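Local structure of NigD-like protein (Bacteroides vulgatus ATCC 8482, 3K6O) at residues 85-90 with 169-174; 20-24 with 53-57; 120-126 with 164-170; 109-113 with 211-215. The protein is of unknown function but, as a NigD-like protein made with a signal sequence, probably acts outside the cytoplasm and combines an OB domain with a C-terminal beta sandwich. All coordinates share one frame; numbering follows the deposited sequence.

Contact 1. Residues 85-90 with 169-174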
loop_
_atom_site.group_PDB
_atom_site.type_symbol
_atom_site.label_atom_id
_atom_site.label_comp_id
_atom_site.label_asym_id
_atom_site.label_seq_id
_atom_site.Cartn_x
_atom_site.Cartn_y
_atom_site.Cartn_z
ATOM N N VAL A 85 -1.103 -3.073 -7.889
ATOM C CA VAL A 85 -1.546 -3.022 -6.495
ATOM C C VAL A 85 -2.789 -2.156 -6.405
ATOM O O VAL A 85 -2.761 -1.003 -6.767
ATOM C CB VAL A 85 -0.427 -2.507 -5.604
ATOM C CG1 VAL A 85 -0.937 -2.283 -4.167
ATOM C CG2 VAL A 85 0.792 -3.499 -5.660
ATOM N N PRO A 86 -3.909 -2.716 -5.924
ATOM C CA PRO A 86 -5.090 -1.876 -5.802
ATOM C C PRO A 86 -4.902 -0.740 -4.804
ATOM O O PRO A 86 -4.260 -0.924 -3.780
ATOM C CB PRO A 86 -6.202 -2.842 -5.314
ATOM C CG PRO A 86 -5.558 -4.152 -5.048
ATOM C CD PRO A 86 -4.162 -4.139 -5.628
ATOM N N VAL A 87 -5.463 0.421 -5.118
ATOM C CA VAL A 87 -5.391 1.590 -4.276
ATOM C C VAL A 87 -6.777 1.814 -3.744
ATOM O O VAL A 87 -7.705 1.905 -4.542
ATOM C CB VAL A 87 -4.926 2.838 -5.055
ATOM C CG1 VAL A 87 -5.047 4.064 -4.137
ATOM C CG2 VAL A 87 -3.459 2.677 -5.496
ATOM N N GLN A 88 -6.930 1.845 -2.409
ATOM C CA GLN A 88 -8.231 2.050 -1.747
ATOM C C GLN A 88 -8.265 3.346 -0.964
ATOM O O GLN A 88 -7.241 3.815 -0.440
ATOM C CB GLN A 88 -8.618 0.870 -0.817
ATOM C CG GLN A 88 -9.098 -0.328 -1.545
ATOM C CD GLN A 88 -9.588 -1.458 -0.646
ATOM O OE1 GLN A 88 -10.370 -1.262 0.337
ATOM N NE2 GLN A 88 -9.163 -2.652 -0.989
ATOM N N LYS A 89 -9.451 3.934 -0.898
ATOM C CA LYS A 89 -9.656 5.114 -0.086
ATOM C C LYS A 89 -9.919 4.684 1.348
ATOM O O LYS A 89 -10.505 3.641 1.581
ATOM C CB LYS A 89 -10.905 5.861 -0.549
ATOM C CG LYS A 89 -10.773 6.526 -1.914
ATOM C CD LYS A 89 -12.204 6.675 -2.524
ATOM C CE LYS A 89 -12.185 7.274 -3.924
ATOM N NZ LYS A 89 -11.634 6.307 -4.959
ATOM N N ILE A 90 -9.553 5.545 2.287
ATOM C CA ILE A 90 -10.088 5.478 3.649
ATOM C C ILE A 90 -11.619 5.685 3.629
ATOM O O ILE A 90 -12.162 6.447 2.825
ATOM C CB ILE A 90 -9.364 6.485 4.554
ATOM C CG1 ILE A 90 -7.908 6.018 4.736
ATOM C CG2 ILE A 90 -10.117 6.677 5.934
ATOM C CD1 ILE A 90 -6.986 6.977 5.514
HETATM N N MSE A 169 -1.804 -7.570 -1.744
HETATM C CA MSE A 169 -1.228 -6.297 -1.413
HETATM C C MSE A 169 -2.256 -5.240 -1.717
HETATM O O MSE A 169 -2.987 -5.360 -2.699
HETATM C CB MSE A 169 -0.011 -6.025 -2.266
HETATM C CG MSE A 169 0.666 -4.743 -1.899
HETATM SE SE MSE A 169 2.068 -5.011 -0.576
HETATM C CE MSE A 169 3.145 -5.936 -1.937
ATOM N N VAL A 170 -2.307 -4.207 -0.870
ATOM C CA VAL A 170 -3.159 -3.062 -1.080
ATOM C C VAL A 170 -2.457 -1.820 -0.514
ATOM O O VAL A 170 -1.664 -1.907 0.464
ATOM C CB VAL A 170 -4.525 -3.268 -0.386
ATOM C CG1 VAL A 170 -4.291 -3.470 1.077
ATOM C CG2 VAL A 170 -5.435 -2.069 -0.574
ATOM N N SER A 171 -2.742 -0.678 -1.139
ATOM C CA SER A 171 -2.255 0.614 -0.686
ATOM C C SER A 171 -3.458 1.484 -0.409
ATOM O O SER A 171 -4.280 1.651 -1.294
ATOM C CB SER A 171 -1.390 1.282 -1.740
ATOM O OG SER A 171 -0.126 0.670 -1.812
ATOM N N PHE A 172 -3.564 1.998 0.826
ATOM C CA PHE A 172 -4.613 2.913 1.219
ATOM C C PHE A 172 -4.098 4.309 1.149
ATOM O O PHE A 172 -3.111 4.598 1.755
ATOM C CB PHE A 172 -5.023 2.612 2.648
ATOM C CG PHE A 172 -5.579 1.214 2.826
ATOM C CD1 PHE A 172 -6.894 0.950 2.505
ATOM C CD2 PHE A 172 -4.783 0.181 3.304
ATOM C CE1 PHE A 172 -7.419 -0.308 2.655
ATOM C CE2 PHE A 172 -5.299 -1.109 3.476
ATOM C CZ PHE A 172 -6.619 -1.348 3.134
ATOM N N LYS A 173 -4.765 5.191 0.420
ATOM C CA LYS A 173 -4.397 6.588 0.421
ATOM C C LYS A 173 -4.637 7.223 1.778
ATOM O O LYS A 173 -5.766 7.207 2.285
ATOM C CB LYS A 173 -5.158 7.375 -0.651
ATOM C CG LYS A 173 -4.591 7.185 -2.050
ATOM C CD LYS A 173 -5.194 8.175 -3.075
ATOM C CE LYS A 173 -4.577 9.603 -2.926
ATOM N NZ LYS A 173 -3.079 9.545 -2.921
ATOM N N LEU A 174 -3.589 7.813 2.344
ATOM C CA LEU A 174 -3.666 8.373 3.709
ATOM C C LEU A 174 -4.362 9.743 3.786
ATOM O O LEU A 174 -5.050 10.061 4.776
ATOM C CB LEU A 174 -2.291 8.409 4.332
ATOM C CG LEU A 174 -1.794 7.037 4.857
ATOM C CD1 LEU A 174 -0.308 7.078 5.275
ATOM C CD2 LEU A 174 -2.645 6.511 6.029
HETATM O O HOH W 1 -8.383 7.947 1.511
#

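Contact 2. Residues 20-24 with 53-57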
loop_
_atom_site.group_PDB
_atom_site.type_symbol
_atom_site.label_atom_id
_atom_site.label_comp_id
_atom_site.label_asym_id
_atom_site.label_seq_id
_atom_site.Cartn_x
_atom_site.Cartn_y
_atom_site.Cartn_z
ATOM N N ALA A 20 5.927 1.446 -6.438
ATOM C CA ALA A 20 6.017 2.674 -7.164
ATOM C C ALA A 20 4.642 3.139 -7.594
ATOM O O ALA A 20 3.687 2.374 -7.635
ATOM C CB ALA A 20 6.953 2.510 -8.388
ATOM N N THR A 21 4.538 4.410 -7.910
ATOM C CA THR A 21 3.310 4.958 -8.429
ATOM C C THR A 21 3.615 5.495 -9.795
ATOM O O THR A 21 4.600 6.173 -9.993
ATOM C CB THR A 21 2.753 6.090 -7.526
ATOM O OG1 THR A 21 2.692 5.647 -6.158
ATOM C CG2 THR A 21 1.320 6.493 -7.971
ATOM N N VAL A 22 2.773 5.150 -10.741
ATOM C CA VAL A 22 2.869 5.643 -12.093
ATOM C C VAL A 22 2.464 7.114 -12.113
ATOM O O VAL A 22 1.498 7.519 -11.473
ATOM C CB VAL A 22 1.936 4.828 -13.027
ATOM C CG1 VAL A 22 1.978 5.372 -14.474
ATOM C CG2 VAL A 22 2.283 3.341 -12.987
ATOM N N GLU A 23 3.200 7.928 -12.851
ATOM C CA GLU A 23 2.781 9.289 -13.082
ATOM C C GLU A 23 3.032 9.635 -14.527
ATOM O O GLU A 23 3.723 8.919 -15.223
ATOM C CB GLU A 23 3.478 10.234 -12.109
ATOM C CG GLU A 23 3.190 9.939 -10.634
ATOM C CD GLU A 23 1.717 10.178 -10.212
ATOM O OE1 GLU A 23 0.885 10.694 -10.996
ATOM O OE2 GLU A 23 1.386 9.819 -9.074
ATOM N N LYS A 24 2.395 10.712 -14.971
ATOM C CA LYS A 24 2.515 11.226 -16.324
ATOM C C LYS A 24 2.493 12.747 -16.309
ATOM O O LYS A 24 1.843 13.349 -15.482
ATOM C CB LYS A 24 1.372 10.740 -17.216
ATOM C CG LYS A 24 1.309 9.254 -17.364
ATOM C CD LYS A 24 0.227 8.802 -18.333
ATOM C CE LYS A 24 0.671 8.806 -19.735
ATOM N NZ LYS A 24 -0.395 8.246 -20.610
ATOM N N LEU A 53 0.119 2.210 -18.721
ATOM C CA LEU A 53 -0.109 2.500 -17.331
ATOM C C LEU A 53 -0.573 3.943 -17.217
ATOM O O LEU A 53 -0.154 4.804 -17.978
ATOM C CB LEU A 53 1.148 2.237 -16.497
ATOM C CG LEU A 53 1.506 0.755 -16.402
ATOM C CD1 LEU A 53 2.893 0.546 -15.836
ATOM C CD2 LEU A 53 0.473 0.018 -15.567
ATOM N N LYS A 54 -1.476 4.180 -16.276
ATOM C CA LYS A 54 -2.080 5.486 -16.087
ATOM C C LYS A 54 -1.602 6.085 -14.779
ATOM O O LYS A 54 -1.314 5.369 -13.822
ATOM C CB LYS A 54 -3.616 5.386 -16.051
ATOM C CG LYS A 54 -4.284 4.735 -17.268
ATOM C CD LYS A 54 -4.069 5.608 -18.539
ATOM C CE LYS A 54 -4.389 4.868 -19.855
ATOM N NZ LYS A 54 -3.361 5.215 -20.911
ATOM N N ALA A 55 -1.587 7.409 -14.740
ATOM C CA ALA A 55 -1.190 8.159 -13.567
ATOM C C ALA A 55 -2.008 7.725 -12.374
ATOM O O ALA A 55 -3.196 7.531 -12.492
ATOM C CB ALA A 55 -1.372 9.627 -13.831
ATOM N N GLY A 56 -1.352 7.528 -11.235
ATOM C CA GLY A 56 -2.014 7.129 -10.014
ATOM C C GLY A 56 -2.077 5.632 -9.816
ATOM O O GLY A 56 -2.316 5.183 -8.718
ATOM N N GLU A 57 -1.871 4.839 -10.856
ATOM C CA GLU A 57 -1.826 3.417 -10.644
ATOM C C GLU A 57 -0.604 3.081 -9.797
ATOM O O GLU A 57 0.468 3.699 -9.918
ATOM C CB GLU A 57 -1.809 2.623 -11.966
ATOM C CG GLU A 57 -3.165 2.505 -12.699
ATOM C CD GLU A 57 -3.111 1.535 -13.879
ATOM O OE1 GLU A 57 -3.327 0.314 -13.700
ATOM O OE2 GLU A 57 -2.818 1.988 -14.988
HETATM O O HOH W 2 -0.257 5.464 -20.364
#

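Contact 3. Residues 120-126 with 164-170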
loop_
_atom_site.group_PDB
_atom_site.type_symbol
_atom_site.label_atom_id
_atom_site.label_comp_id
_atom_site.label_asym_id
_atom_site.label_seq_id
_atom_site.Cartn_x
_atom_site.Cartn_y
_atom_site.Cartn_z
ATOM N N VAL A 120 -0.064 -2.526 2.841
ATOM C CA VAL A 120 -0.319 -3.764 3.555
ATOM C C VAL A 120 -0.151 -4.991 2.630
ATOM O O VAL A 120 -0.730 -5.061 1.567
ATOM C CB VAL A 120 -1.720 -3.746 4.144
ATOM C CG1 VAL A 120 -1.903 -4.963 5.139
ATOM C CG2 VAL A 120 -1.974 -2.410 4.859
ATOM N N ARG A 121 0.660 -5.947 3.054
ATOM C CA ARG A 121 0.704 -7.237 2.425
ATOM C C ARG A 121 0.052 -8.165 3.409
ATOM O O ARG A 121 0.396 -8.143 4.590
ATOM C CB ARG A 121 2.136 -7.681 2.145
ATOM C CG ARG A 121 2.189 -9.005 1.339
ATOM C CD ARG A 121 3.557 -9.258 0.743
ATOM N NE ARG A 121 4.444 -9.621 1.828
ATOM C CZ ARG A 121 5.367 -10.565 1.782
ATOM N NH1 ARG A 121 5.600 -11.254 0.669
ATOM N NH2 ARG A 121 6.075 -10.798 2.870
ATOM N N PHE A 122 -0.896 -8.970 2.939
ATOM C CA PHE A 122 -1.713 -9.781 3.832
ATOM C C PHE A 122 -2.275 -11.003 3.146
ATOM O O PHE A 122 -2.167 -11.153 1.925
ATOM C CB PHE A 122 -2.856 -8.958 4.426
ATOM C CG PHE A 122 -3.953 -8.589 3.440
ATOM C CD1 PHE A 122 -3.741 -7.644 2.445
ATOM C CD2 PHE A 122 -5.219 -9.160 3.539
ATOM C CE1 PHE A 122 -4.747 -7.297 1.560
ATOM C CE2 PHE A 122 -6.241 -8.804 2.646
ATOM C CZ PHE A 122 -5.998 -7.858 1.659
HETATM N N MSE A 123 -2.841 -11.901 3.946
HETATM C CA MSE A 123 -3.457 -13.112 3.426
HETATM C C MSE A 123 -4.961 -12.905 3.410
HETATM O O MSE A 123 -5.531 -12.384 4.364
HETATM C CB MSE A 123 -3.109 -14.318 4.302
HETATM C CG MSE A 123 -1.608 -14.603 4.489
HETATM SE SE MSE A 123 -0.610 -14.841 2.826
HETATM C CE MSE A 123 -1.160 -16.593 2.345
ATOM N N LEU A 124 -5.595 -13.297 2.315
ATOM C CA LEU A 124 -7.046 -13.262 2.201
ATOM C C LEU A 124 -7.579 -14.580 1.674
ATOM O O LEU A 124 -6.917 -15.291 0.921
ATOM C CB LEU A 124 -7.509 -12.110 1.292
ATOM C CG LEU A 124 -7.125 -12.159 -0.194
ATOM C CD1 LEU A 124 -7.934 -11.108 -0.969
ATOM C CD2 LEU A 124 -5.668 -11.872 -0.354
ATOM N N ASN A 125 -8.803 -14.901 2.075
ATOM C CA ASN A 125 -9.411 -16.141 1.650
ATOM C C ASN A 125 -9.694 -16.079 0.155
ATOM O O ASN A 125 -10.194 -15.073 -0.338
ATOM C CB ASN A 125 -10.674 -16.393 2.460
ATOM C CG ASN A 125 -10.387 -16.543 3.943
ATOM O OD1 ASN A 125 -10.339 -15.541 4.689
ATOM N ND2 ASN A 125 -10.216 -17.800 4.399
ATOM N N PHE A 126 -9.334 -17.134 -0.576
ATOM C CA PHE A 126 -9.689 -17.240 -1.987
ATOM C C PHE A 126 -11.203 -17.048 -2.162
ATOM O O PHE A 126 -11.997 -17.599 -1.382
ATOM C CB PHE A 126 -9.282 -18.610 -2.558
ATOM C CG PHE A 126 -9.377 -18.690 -4.057
ATOM C CD1 PHE A 126 -8.433 -18.050 -4.857
ATOM C CD2 PHE A 126 -10.410 -19.385 -4.668
ATOM C CE1 PHE A 126 -8.502 -18.110 -6.252
ATOM C CE2 PHE A 126 -10.491 -19.450 -6.071
ATOM C CZ PHE A 126 -9.529 -18.799 -6.860
ATOM N N ARG A 164 -9.059 -21.303 0.930
ATOM C CA ARG A 164 -7.609 -21.277 1.136
ATOM C C ARG A 164 -7.053 -19.854 1.089
ATOM O O ARG A 164 -7.476 -19.050 0.263
ATOM C CB ARG A 164 -6.912 -22.141 0.074
ATOM C CG ARG A 164 -6.986 -21.580 -1.366
ATOM C CD ARG A 164 -6.438 -22.562 -2.435
ATOM N NE ARG A 164 -5.637 -21.832 -3.432
ATOM C CZ ARG A 164 -6.063 -21.398 -4.624
ATOM N NH1 ARG A 164 -7.315 -21.618 -5.039
ATOM N NH2 ARG A 164 -5.215 -20.731 -5.415
ATOM N N LEU A 165 -6.089 -19.567 1.959
ATOM C CA LEU A 165 -5.458 -18.248 2.007
ATOM C C LEU A 165 -4.470 -17.989 0.850
ATOM O O LEU A 165 -3.667 -18.849 0.493
ATOM C CB LEU A 165 -4.746 -18.060 3.350
ATOM C CG LEU A 165 -5.630 -18.039 4.594
ATOM C CD1 LEU A 165 -4.780 -18.095 5.861
ATOM C CD2 LEU A 165 -6.559 -16.807 4.592
ATOM N N VAL A 166 -4.533 -16.779 0.292
ATOM C CA VAL A 166 -3.622 -16.336 -0.776
ATOM C C VAL A 166 -3.091 -14.923 -0.475
ATOM O O VAL A 166 -3.735 -14.175 0.252
ATOM C CB VAL A 166 -4.319 -16.334 -2.147
ATOM C CG1 VAL A 166 -4.695 -17.766 -2.530
ATOM C CG2 VAL A 166 -5.557 -15.438 -2.123
ATOM N N PRO A 167 -1.906 -14.572 -1.007
ATOM C CA PRO A 167 -1.296 -13.284 -0.638
ATOM C C PRO A 167 -1.945 -12.157 -1.377
ATOM O O PRO A 167 -2.494 -12.379 -2.453
ATOM C CB PRO A 167 0.179 -13.438 -1.052
ATOM C CG PRO A 167 0.355 -14.909 -1.321
ATOM C CD PRO A 167 -0.971 -15.407 -1.778
ATOM N N GLY A 168 -1.925 -10.967 -0.778
ATOM C CA GLY A 168 -2.588 -9.807 -1.362
ATOM C C GLY A 168 -1.845 -8.594 -0.892
ATOM O O GLY A 168 -1.266 -8.621 0.193
HETATM N N MSE A 169 -1.804 -7.570 -1.744
HETATM C CA MSE A 169 -1.228 -6.297 -1.413
HETATM C C MSE A 169 -2.256 -5.240 -1.717
HETATM O O MSE A 169 -2.987 -5.360 -2.699
HETATM C CB MSE A 169 -0.011 -6.025 -2.266
HETATM C CG MSE A 169 0.666 -4.743 -1.899
HETATM SE SE MSE A 169 2.068 -5.011 -0.576
HETATM C CE MSE A 169 3.145 -5.936 -1.937
ATOM N N VAL A 170 -2.307 -4.207 -0.870
ATOM C CA VAL A 170 -3.159 -3.062 -1.080
ATOM C C VAL A 170 -2.457 -1.820 -0.514
ATOM O O VAL A 170 -1.664 -1.907 0.464
ATOM C CB VAL A 170 -4.525 -3.268 -0.386
ATOM C CG1 VAL A 170 -4.291 -3.470 1.077
ATOM C CG2 VAL A 170 -5.435 -2.069 -0.574
#

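Contact 4. Residues 109-113 with 211-215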
loop_
_atom_site.group_PDB
_atom_site.type_symbol
_atom_site.label_atom_id
_atom_site.label_comp_id
_atom_site.label_asym_id
_atom_site.label_seq_id
_atom_site.Cartn_x
_atom_site.Cartn_y
_atom_site.Cartn_z
ATOM N N LYS A 109 1.131 -9.873 6.847
ATOM C CA LYS A 109 2.532 -10.214 6.591
ATOM C C LYS A 109 3.437 -8.975 6.600
ATOM O O LYS A 109 4.550 -9.042 7.076
ATOM C CB LYS A 109 2.669 -10.981 5.266
ATOM C CG LYS A 109 2.138 -12.404 5.311
ATOM C CD LYS A 109 2.837 -13.322 4.315
ATOM C CE LYS A 109 2.652 -14.782 4.689
ATOM N NZ LYS A 109 3.138 -15.727 3.629
ATOM N N ASP A 110 2.983 -7.849 6.055
ATOM C CA ASP A 110 3.728 -6.588 6.157
ATOM C C ASP A 110 2.767 -5.413 6.281
ATOM O O ASP A 110 1.708 -5.429 5.689
ATOM C CB ASP A 110 4.604 -6.352 4.924
ATOM C CG ASP A 110 5.730 -7.323 4.825
ATOM O OD1 ASP A 110 6.732 -7.118 5.522
ATOM O OD2 ASP A 110 5.609 -8.295 4.064
HETATM N N MSE A 111 3.135 -4.412 7.072
HETATM C CA MSE A 111 2.441 -3.147 7.034
HETATM C C MSE A 111 3.388 -2.003 7.291
HETATM O O MSE A 111 4.122 -2.026 8.259
HETATM C CB MSE A 111 1.300 -3.093 8.047
HETATM C CG MSE A 111 0.556 -1.690 8.045
HETATM SE SE MSE A 111 -0.583 -1.589 9.658
HETATM C CE MSE A 111 -1.701 -3.006 9.120
ATOM N N TRP A 112 3.332 -0.983 6.438
ATOM C CA TRP A 112 4.143 0.204 6.640
ATOM C C TRP A 112 3.534 1.391 5.919
ATOM O O TRP A 112 2.947 1.238 4.851
ATOM C CB TRP A 112 5.585 -0.030 6.171
ATOM C CG TRP A 112 5.792 0.043 4.683
ATOM C CD1 TRP A 112 6.329 1.063 4.000
ATOM C CD2 TRP A 112 5.474 -0.968 3.718
ATOM N NE1 TRP A 112 6.405 0.754 2.663
ATOM C CE2 TRP A 112 5.863 -0.485 2.465
ATOM C CE3 TRP A 112 4.908 -2.243 3.799
ATOM C CZ2 TRP A 112 5.681 -1.214 1.282
ATOM C CZ3 TRP A 112 4.745 -2.985 2.610
ATOM C CH2 TRP A 112 5.138 -2.468 1.379
ATOM N N PRO A 113 3.666 2.581 6.505
ATOM C CA PRO A 113 3.279 3.794 5.799
ATOM C C PRO A 113 4.409 4.318 4.943
ATOM O O PRO A 113 5.572 4.133 5.272
ATOM C CB PRO A 113 3.006 4.785 6.939
ATOM C CG PRO A 113 3.966 4.384 8.016
ATOM C CD PRO A 113 4.146 2.859 7.873
ATOM N N ASP A 211 11.028 2.035 8.264
ATOM C CA ASP A 211 9.844 1.222 8.346
ATOM C C ASP A 211 9.647 0.316 7.114
ATOM O O ASP A 211 8.824 -0.596 7.169
ATOM C CB ASP A 211 8.594 2.116 8.446
ATOM C CG ASP A 211 8.515 2.925 9.733
ATOM O OD1 ASP A 211 9.219 2.635 10.717
ATOM O OD2 ASP A 211 7.689 3.853 9.740
ATOM N N VAL A 212 10.356 0.577 6.009
ATOM C CA VAL A 212 10.074 -0.094 4.735
ATOM C C VAL A 212 10.686 -1.497 4.755
ATOM O O VAL A 212 11.878 -1.633 4.961
ATOM C CB VAL A 212 10.619 0.728 3.508
ATOM C CG1 VAL A 212 10.332 0.008 2.191
ATOM C CG2 VAL A 212 10.019 2.174 3.510
ATOM N N PRO A 213 9.863 -2.557 4.566
ATOM C CA PRO A 213 10.446 -3.903 4.536
ATOM C C PRO A 213 11.265 -4.141 3.277
ATOM O O PRO A 213 10.995 -3.531 2.269
ATOM C CB PRO A 213 9.215 -4.837 4.575
ATOM C CG PRO A 213 8.044 -3.983 4.565
ATOM C CD PRO A 213 8.421 -2.581 4.291
ATOM N N GLY A 214 12.275 -4.999 3.359
ATOM C CA GLY A 214 12.968 -5.504 2.157
ATOM C C GLY A 214 12.160 -6.617 1.496
ATOM O O GLY A 214 11.543 -7.433 2.178
ATOM N N PHE A 215 12.113 -6.633 0.169
ATOM C CA PHE A 215 11.384 -7.695 -0.554
ATOM C C PHE A 215 12.290 -8.385 -1.540
ATOM O O PHE A 215 13.332 -7.845 -1.906
ATOM C CB PHE A 215 10.182 -7.116 -1.309
ATOM C CG PHE A 215 9.148 -6.498 -0.419
ATOM C CD1 PHE A 215 8.333 -7.295 0.375
ATOM C CD2 PHE A 215 8.964 -5.119 -0.399
ATOM C CE1 PHE A 215 7.374 -6.723 1.198
ATOM C CE2 PHE A 215 8.018 -4.549 0.422
ATOM C CZ PHE A 215 7.220 -5.353 1.219
HETATM O O HOH W 3 7.319 -1.674 8.750
#

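Contact 1. Residues 85-90 with 169-174
The carbonyl O of Ser171 accepts the backbone N of Gln88 at 2.9 Å and also meets the CA of Val87 in a CA-H...O contact, two approaches to one oxygen that set two parallel strands in register. In this parallel beta ladder Val87 pairs with Ser171 and Gln88 with Phe172, joining the long strand 75-93 to strand 165-173 of the C-terminal beta sandwich. Ser171 N gives the next rung to Pro86 O, and Lys173 N binds Gln88 O at 3.0 Å, so the chain of Gln88 is gripped through both its N and its O.

Gln88 and Phe172 emerge on the same side of the ladder and extend in the same direction next to each other. CB of Gln88 lies 3.7 Å from CD1 of the phenyl ring, which it approaches obliquely, while CG2 of Val170 sits over one face of that ring, displaced from the ring centre. Leu136 of strand 133-139 also touches this ring. On the other side of the ladder Val87 CG1, lying anti to its backbone N (chi1 173°), meets the aliphatic CG of Lys173 at 3.8 Å. The hydroxyl of Ser171 on that side is hydrogen-bonded to Asn119 and Arg58.

Before the ladder begins, Val85 directs CG1 onto CG of Met169, a selenomethionine, and Phe60 packs against both residues. At the far end the direct bonding gives way to a water bridge: a water accepts from Ile90 N and donates to Lys173 O, each at 2.8 Å, while Ile90 CD1 rests 3.5 Å from that same Lys173 O.

Contact 2. Residues 20-24 with 53-57
Two backbone hydrogen bonds tie the end of strand 16-23 to the loop 53-57 of the OB domain, both through Val22: its N binds Glu57 O at 2.8 Å, and its O accepts Gly56 N at 2.9 Å, with the donor tilted 32° from the carbonyl plane. CA-H groups of Thr21 and Ala55 add weaker contacts to Glu57 O and Val22 O. Residues Lys54 to Glu57 form a type II beta turn, closed by Glu57 N to Lys54 O, with Gly56 at its third position. The Glu57 carboxylate spans this turn, its OE2 taking Lys54 N through the anti lone pair at 2.9 Å.

Apolar contact centres on Val22. With CG1 anti to the backbone N (chi1 178°), its two methyls straddle CB of Leu53, CG1 at 3.8 Å and CG2 at 3.9 Å, the side chains crossing at about a right angle.

At the lysine edge one water accepts from the ammonium groups of Lys24 and Lys54, the latter bond being long. The two NZ atoms stand 4.3 Å apart. The turn is thus joined to the strand by backbone bonds and the Val22 methyls, whereas the two lysines meet through a water and probably repel each other weakly.

Contact 3. Residues 120-126 with 164-170
Leu124 and Val166 face each other across a hydrogen-bonded pair of an antiparallel ladder, N to O in both directions at 2.9 Å, with strand 117-125 running against strand 165-173 in the C-terminal beta sandwich. The Val120-Val170 pair is bonded just as regularly. Between them Phe122 N gives a sound bond to Gly168 O, but the return from Gly168 N is bent and weak.

Packing is tight on the side of the ladder that carries Val120, Phe122 and Leu124. Leu124 has CG between its backbone N and carbonyl carbon (chi1 65°), which swings CD2 over the partner strand, 3.1 Å from Val166 O and 3.8 Å from Gly168 CA. The bare CA of Gly168 accommodates this methyl. The Phe122 ring leans past the carbonyl O of Gly168 to bring CE1 within 3.9 Å of Val170 CG1, and Leu134 touches both Phe122 and Val170.

The other face is more exposed but still packed: Met169 SE lies 3.8 Å from Arg121 CB, and the selenomethionine Met123 bends its CE to 4.0 Å from Leu165 CB. Arg121 sends its guanidinium away to salt bridges with Asp110 and Asp219. The exposed end is looser. There Phe126 N bonds Arg164 O at 2.8 Å, and the Arg164 guanidinium lies on the Phe126 ring, planes 29° apart. This cation-pi stack probably lets the arginine keep its charge hydrated while shielding one ring face, whereas apolar contacts dominate the buried side.

Contact 4. Residues 109-113 with 211-215
Trp112 leaves strand 107-113 toward the loop 211-215 and meets it along its whole length. Its CB touches the carbonyl O of Asp211 at 3.4 Å. A chi1 of 78° lays the indole along the loop with one face turned to it. CD1, on the pyrrole side, meets CG2 of Val212 at 3.9 Å, and CA of the same valine stands over the five-membered ring in a CH-pi contact. At the ring fusion CD2 receives CD of Pro213 at 3.4 Å; this methylene is over the face of the six-membered ring, also as a CH-pi donor, and CG of Pro213 reaches on toward CE3. At the tip, CH2 comes to 3.6 Å from CZ of Phe215, touching the phenyl at its edge, with the two ring planes inclined at 48°.

Asp110, two residues earlier, flanks this apolar row. OD1 lies 3.5 Å from Pro213 CB, whereas OD2, the partner of Arg121, lies near the Phe215 ring plane beside CE1.

Met19 also touches the indole, and Phe60 meets the Phe215 ring edge-to-face. Lys109 and Asp110, both opposite Arg121, form a classic beta bulge, beyond which a sandwich strand presents its tryptophan to the proline-containing loop leading into helix 217-221.

In the fold
Along the chain contact 2 closes first, within the OB domain; contacts 1 and 4 then alternate, and both segments of contact 3 fall within each of their spans. Contacts 1 and 3 share strand 165-173, which lies parallel to strand 75-93 in one and antiparallel to strand 117-125 in the other, and their centres are about 14 Å apart. Strand 107-113 adds contact 4 beside 117-125, joined to contact 3 through Arg121 and Asp110. Contact 2 is more remote, with its centre about 23 Å from that of contact 3, yet Gly56 O touches Val87 CG2 of contact 1. Strand 75-93 runs from the OB domain into the sandwich, and segment 211-215 touches both, which probably helps fix their relative placement.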